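Local coordinates for protein Two-component sensor histidine kinase (Nostoc sp., PDB 6OZB) that probably senses light through a bilin-binding GAF domain, here loaded with phycoerythrobilin, as part of a cyanobacterial phytochrome histidine kinase, at residues A154-W163 / V188-H199. The protein carries 1 engineered substitution. Residues are numbered along the deposited sequence; the frame is centred on the assembly and turned at random.
Sequences APIFCQDELW and VDQLAVAIAQSH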
loop_
_atom_site.group_PDB
_atom_site.type_symbol
_atom_site.label_atom_id
_atom_site.label_comp_id
_atom_site.label_asym_id
_atom_site.label_seq_id
_atom_site.Cartn_x
_atom_site.Cartn_y
_atom_site.Cartn_z
ATOM N N ALA C 154 -0.290 6.047 -18.422
ATOM C CA ALA C 154 -0.461 7.472 -18.170
ATOM C C ALA C 154 -1.388 8.068 -19.229
ATOM O O ALA C 154 -1.206 7.798 -20.426
ATOM C CB ALA C 154 0.872 8.185 -18.193
ATOM N N PRO C 155 -2.366 8.868 -18.809
ATOM C CA PRO C 155 -3.322 9.451 -19.748
ATOM C C PRO C 155 -2.721 10.574 -20.553
ATOM O O PRO C 155 -1.845 11.284 -20.068
ATOM C CB PRO C 155 -4.439 9.972 -18.845
ATOM C CG PRO C 155 -3.775 10.258 -17.568
ATOM C CD PRO C 155 -2.696 9.227 -17.415
ATOM N N ILE C 156 -3.242 10.730 -21.763
ATOM C CA ILE C 156 -2.903 11.825 -22.663
ATOM C C ILE C 156 -4.127 12.716 -22.799
ATOM O O ILE C 156 -5.237 12.245 -23.137
ATOM C CB ILE C 156 -2.492 11.288 -24.034
ATOM C CG1 ILE C 156 -1.341 10.285 -23.919
ATOM C CG2 ILE C 156 -2.122 12.409 -25.001
ATOM C CD1 ILE C 156 -1.154 9.451 -25.186
ATOM N N PHE C 157 -3.938 14.014 -22.576
ATOM C CA PHE C 157 -5.034 14.973 -22.666
ATOM C C PHE C 157 -4.803 15.912 -23.833
ATOM O O PHE C 157 -3.671 16.141 -24.247
ATOM C CB PHE C 157 -5.190 15.765 -21.370
ATOM C CG PHE C 157 -5.814 14.977 -20.255
ATOM C CD1 PHE C 157 -5.052 14.160 -19.461
ATOM C CD2 PHE C 157 -7.176 15.030 -20.025
ATOM C CE1 PHE C 157 -5.627 13.421 -18.462
ATOM C CE2 PHE C 157 -7.751 14.295 -19.013
ATOM C CZ PHE C 157 -6.973 13.484 -18.239
ATOM N N CYS C 158 -5.886 16.436 -24.380
ATOM C CA CYS C 158 -5.779 17.547 -25.308
ATOM C C CYS C 158 -6.680 18.610 -24.733
ATOM O O CYS C 158 -7.899 18.454 -24.702
ATOM C CB CYS C 158 -6.168 17.147 -26.732
ATOM S SG CYS C 158 -6.027 18.558 -27.909
ATOM N N GLN C 159 -6.057 19.680 -24.244
ATOM C CA GLN C 159 -6.744 20.655 -23.409
ATOM C C GLN C 159 -7.387 19.912 -22.228
ATOM O O GLN C 159 -6.662 19.310 -21.430
ATOM C CB GLN C 159 -7.740 21.448 -24.249
ATOM C CG GLN C 159 -7.034 22.130 -25.427
ATOM C CD GLN C 159 -7.909 23.103 -26.189
ATOM O OE1 GLN C 159 -8.995 22.757 -26.644
ATOM N NE2 GLN C 159 -7.432 24.330 -26.337
ATOM N N ASP C 160 -8.714 19.902 -22.115
ATOM C CA ASP C 160 -9.344 19.235 -20.970
ATOM C C ASP C 160 -9.956 17.873 -21.317
ATOM O O ASP C 160 -10.587 17.243 -20.474
ATOM C CB ASP C 160 -10.409 20.147 -20.356
ATOM C CG ASP C 160 -11.496 20.513 -21.338
ATOM O OD1 ASP C 160 -11.149 20.911 -22.468
ATOM O OD2 ASP C 160 -12.691 20.423 -20.979
ATOM N N GLU C 161 -9.725 17.396 -22.533
ATOM C CA GLU C 161 -10.352 16.163 -22.989
ATOM C C GLU C 161 -9.381 15.000 -22.868
ATOM O O GLU C 161 -8.215 15.113 -23.240
ATOM C CB GLU C 161 -10.804 16.285 -24.444
ATOM C CG GLU C 161 -11.830 17.388 -24.707
ATOM C CD GLU C 161 -13.200 17.096 -24.118
ATOM O OE1 GLU C 161 -13.588 15.908 -24.060
ATOM O OE2 GLU C 161 -13.896 18.060 -23.726
ATOM N N LEU C 162 -9.863 13.892 -22.325
ATOM C CA LEU C 162 -9.073 12.668 -22.292
ATOM C C LEU C 162 -8.960 12.132 -23.709
ATOM O O LEU C 162 -9.914 11.597 -24.256
ATOM C CB LEU C 162 -9.706 11.628 -21.370
ATOM C CG LEU C 162 -9.005 10.281 -21.287
ATOM C CD1 LEU C 162 -7.551 10.433 -20.795
ATOM C CD2 LEU C 162 -9.778 9.321 -20.415
ATOM N N TRP C 163 -7.762 12.180 -24.252
ATOM C CA TRP C 163 -7.541 11.883 -25.656
ATOM C C TRP C 163 -7.075 10.457 -25.873
ATOM O O TRP C 163 -7.463 9.820 -26.856
ATOM C CB TRP C 163 -6.502 12.847 -26.203
ATOM C CG TRP C 163 -6.174 12.730 -27.672
ATOM C CD1 TRP C 163 -6.715 13.471 -28.683
ATOM C CD2 TRP C 163 -5.220 11.862 -28.283
ATOM N NE1 TRP C 163 -6.154 13.113 -29.881
ATOM C CE2 TRP C 163 -5.231 12.132 -29.662
ATOM C CE3 TRP C 163 -4.334 10.891 -27.798
ATOM C CZ2 TRP C 163 -4.423 11.450 -30.556
ATOM C CZ3 TRP C 163 -3.538 10.227 -28.687
ATOM C CH2 TRP C 163 -3.580 10.517 -30.051
ATOM N N VAL C 188 3.847 12.276 -22.106
ATOM C CA VAL C 188 2.459 12.560 -22.476
ATOM C C VAL C 188 2.190 14.064 -22.510
ATOM O O VAL C 188 1.387 14.501 -23.332
ATOM C CB VAL C 188 1.418 11.832 -21.562
ATOM C CG1 VAL C 188 1.646 10.315 -21.640
ATOM C CG2 VAL C 188 1.439 12.291 -20.131
ATOM N N ASP C 189 2.866 14.872 -21.681
ATOM C CA ASP C 189 2.729 16.337 -21.755
ATOM C C ASP C 189 3.237 16.863 -23.103
ATOM O O ASP C 189 2.636 17.754 -23.704
ATOM C CB ASP C 189 3.498 17.025 -20.641
ATOM C CG ASP C 189 2.841 16.854 -19.263
ATOM O OD1 ASP C 189 1.681 16.380 -19.193
ATOM O OD2 ASP C 189 3.509 17.176 -18.254
ATOM N N GLN C 190 4.344 16.298 -23.583
ATOM C CA GLN C 190 4.912 16.713 -24.868
ATOM C C GLN C 190 4.035 16.252 -26.034
ATOM O O GLN C 190 3.881 16.969 -27.015
ATOM C CB GLN C 190 6.343 16.175 -25.029
ATOM C CG GLN C 190 7.083 16.701 -26.298
ATOM C CD GLN C 190 7.289 18.215 -26.273
ATOM O OE1 GLN C 190 8.167 18.734 -25.587
ATOM N NE2 GLN C 190 6.445 18.935 -27.001
ATOM N N LEU C 191 3.450 15.064 -25.940
ATOM C CA LEU C 191 2.525 14.620 -26.982
ATOM C C LEU C 191 1.277 15.488 -27.023
ATOM O O LEU C 191 0.752 15.805 -28.093
ATOM C CB LEU C 191 2.124 13.150 -26.769
ATOM C CG LEU C 191 3.140 12.071 -27.113
ATOM C CD1 LEU C 191 2.607 10.715 -26.648
ATOM C CD2 LEU C 191 3.393 12.064 -28.634
ATOM N N ALA C 192 0.814 15.890 -25.850
ATOM C CA ALA C 192 -0.341 16.758 -25.731
ATOM C C ALA C 192 -0.097 18.058 -26.490
ATOM O O ALA C 192 -1.041 18.639 -27.057
ATOM C CB ALA C 192 -0.635 17.035 -24.300
ATOM N N VAL C 193 1.145 18.543 -26.451
ATOM C CA VAL C 193 1.493 19.743 -27.219
ATOM C C VAL C 193 1.412 19.471 -28.733
ATOM O O VAL C 193 0.865 20.284 -29.475
ATOM C CB VAL C 193 2.906 20.262 -26.868
ATOM C CG1 VAL C 193 3.383 21.312 -27.882
ATOM C CG2 VAL C 193 2.921 20.806 -25.492
ATOM N N ALA C 194 1.938 18.340 -29.186
ATOM C CA ALA C 194 1.858 17.994 -30.600
ATOM C C ALA C 194 0.395 17.891 -31.029
ATOM O O ALA C 194 0.004 18.362 -32.090
ATOM C CB ALA C 194 2.597 16.681 -30.886
ATOM N N ILE C 195 -0.416 17.230 -30.212
ATOM C CA ILE C 195 -1.831 17.106 -30.529
ATOM C C ILE C 195 -2.542 18.461 -30.588
ATOM O O ILE C 195 -3.275 18.757 -31.545
ATOM C CB ILE C 195 -2.519 16.168 -29.510
ATOM C CG1 ILE C 195 -1.912 14.774 -29.600
ATOM C CG2 ILE C 195 -4.006 16.130 -29.769
ATOM C CD1 ILE C 195 -2.099 13.953 -28.292
ATOM N N ALA C 196 -2.336 19.315 -29.590
ATOM C CA ALA C 196 -2.928 20.646 -29.626
ATOM C C ALA C 196 -2.515 21.466 -30.850
ATOM O O ALA C 196 -3.327 22.210 -31.420
ATOM C CB ALA C 196 -2.573 21.411 -28.382
ATOM N N GLN C 197 -1.242 21.395 -31.222
ATOM C CA GLN C 197 -0.786 22.184 -32.348
ATOM C C GLN C 197 -1.466 21.705 -33.610
ATOM O O GLN C 197 -1.883 22.503 -34.420
ATOM C CB GLN C 197 0.737 22.090 -32.510
ATOM C CG GLN C 197 1.280 23.025 -33.583
ATOM C CD GLN C 197 1.161 24.473 -33.209
ATOM O OE1 GLN C 197 1.489 24.867 -32.100
ATOM N NE2 GLN C 197 0.643 25.277 -34.127
ATOM N N SER C 198 -1.570 20.384 -33.743
ATOM C CA SER C 198 -2.216 19.806 -34.917
ATOM C C SER C 198 -3.674 20.235 -34.988
ATOM O O SER C 198 -4.149 20.618 -36.040
ATOM C CB SER C 198 -2.092 18.287 -34.896
ATOM O OG SER C 198 -2.612 17.735 -36.095
ATOM N N HIS C 199 -4.390 20.195 -33.871
ATOM C CA HIS C 199 -5.767 20.667 -33.875
ATOM C C HIS C 199 -5.913 22.098 -34.315
ATOM O O HIS C 199 -6.855 22.445 -35.042
ATOM C CB HIS C 199 -6.388 20.513 -32.495
ATOM C CG HIS C 199 -6.646 19.098 -32.105
ATOM N ND1 HIS C 199 -7.122 18.747 -30.862
ATOM C CD2 HIS C 199 -6.507 17.941 -32.796
ATOM C CE1 HIS C 199 -7.261 17.433 -30.801
ATOM N NE2 HIS C 199 -6.897 16.922 -31.962
HETATM O O HOH W 1 -1.258 14.765 -21.833
HETATM O O HOH W 2 -2.947 20.337 -24.836
HETATM O O HOH W 3 -6.590 14.291 -32.513
#
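I195 of the helix pushes its branched side chain against W163, I156 and C158 of the hairpin. From CB, CG1 lies beside the backbone N (chi1 -62°), which leaves CG2 anti to it, 3.7 Å from C158 SG and equally close to W163 NE1. The longer arm runs through CG1 to CD1, which ends over the middle of the W163 six-membered ring, 3.7 Å from its centroid and 9° off the normal, a CH-pi contact; the same methyl meets I156 CG2 at 3.6 Å. Branching at CB thus lets isoleucine cover the indole face at two places while touching C158 and I156. One turn on, H199 ND1 comes within 3.2 Å of C158 SG, and the sulfur lies oblique to the imidazole in a sulfur-aromatic contact. Tryptophan offers both a broad face for the methyl and an N-H for a water, in the plane of both rings, that joins W163 NE1 to H199 NE2. A leucine in place of W163 would probably leave that water without its indole donor and I195 CD1 without a flat surface to rest on. Farther back, V188 CG1 packs on I156 CG1, apolar branches suited to a buried interface, and small A192 lets the helix close in, its CB 3.2 Å from F157 O, a buried carbonyl with no hydrogen-bonding partner. A second water links F157 N to V188 O. Strand 154-158 and the helix run in the same direction, axes inclined by 27°; helix 32-47 meets W163 and I195. Helices against one sheet face, with the bilin beyond the other near P155, characterise the phytochrome GAF fold.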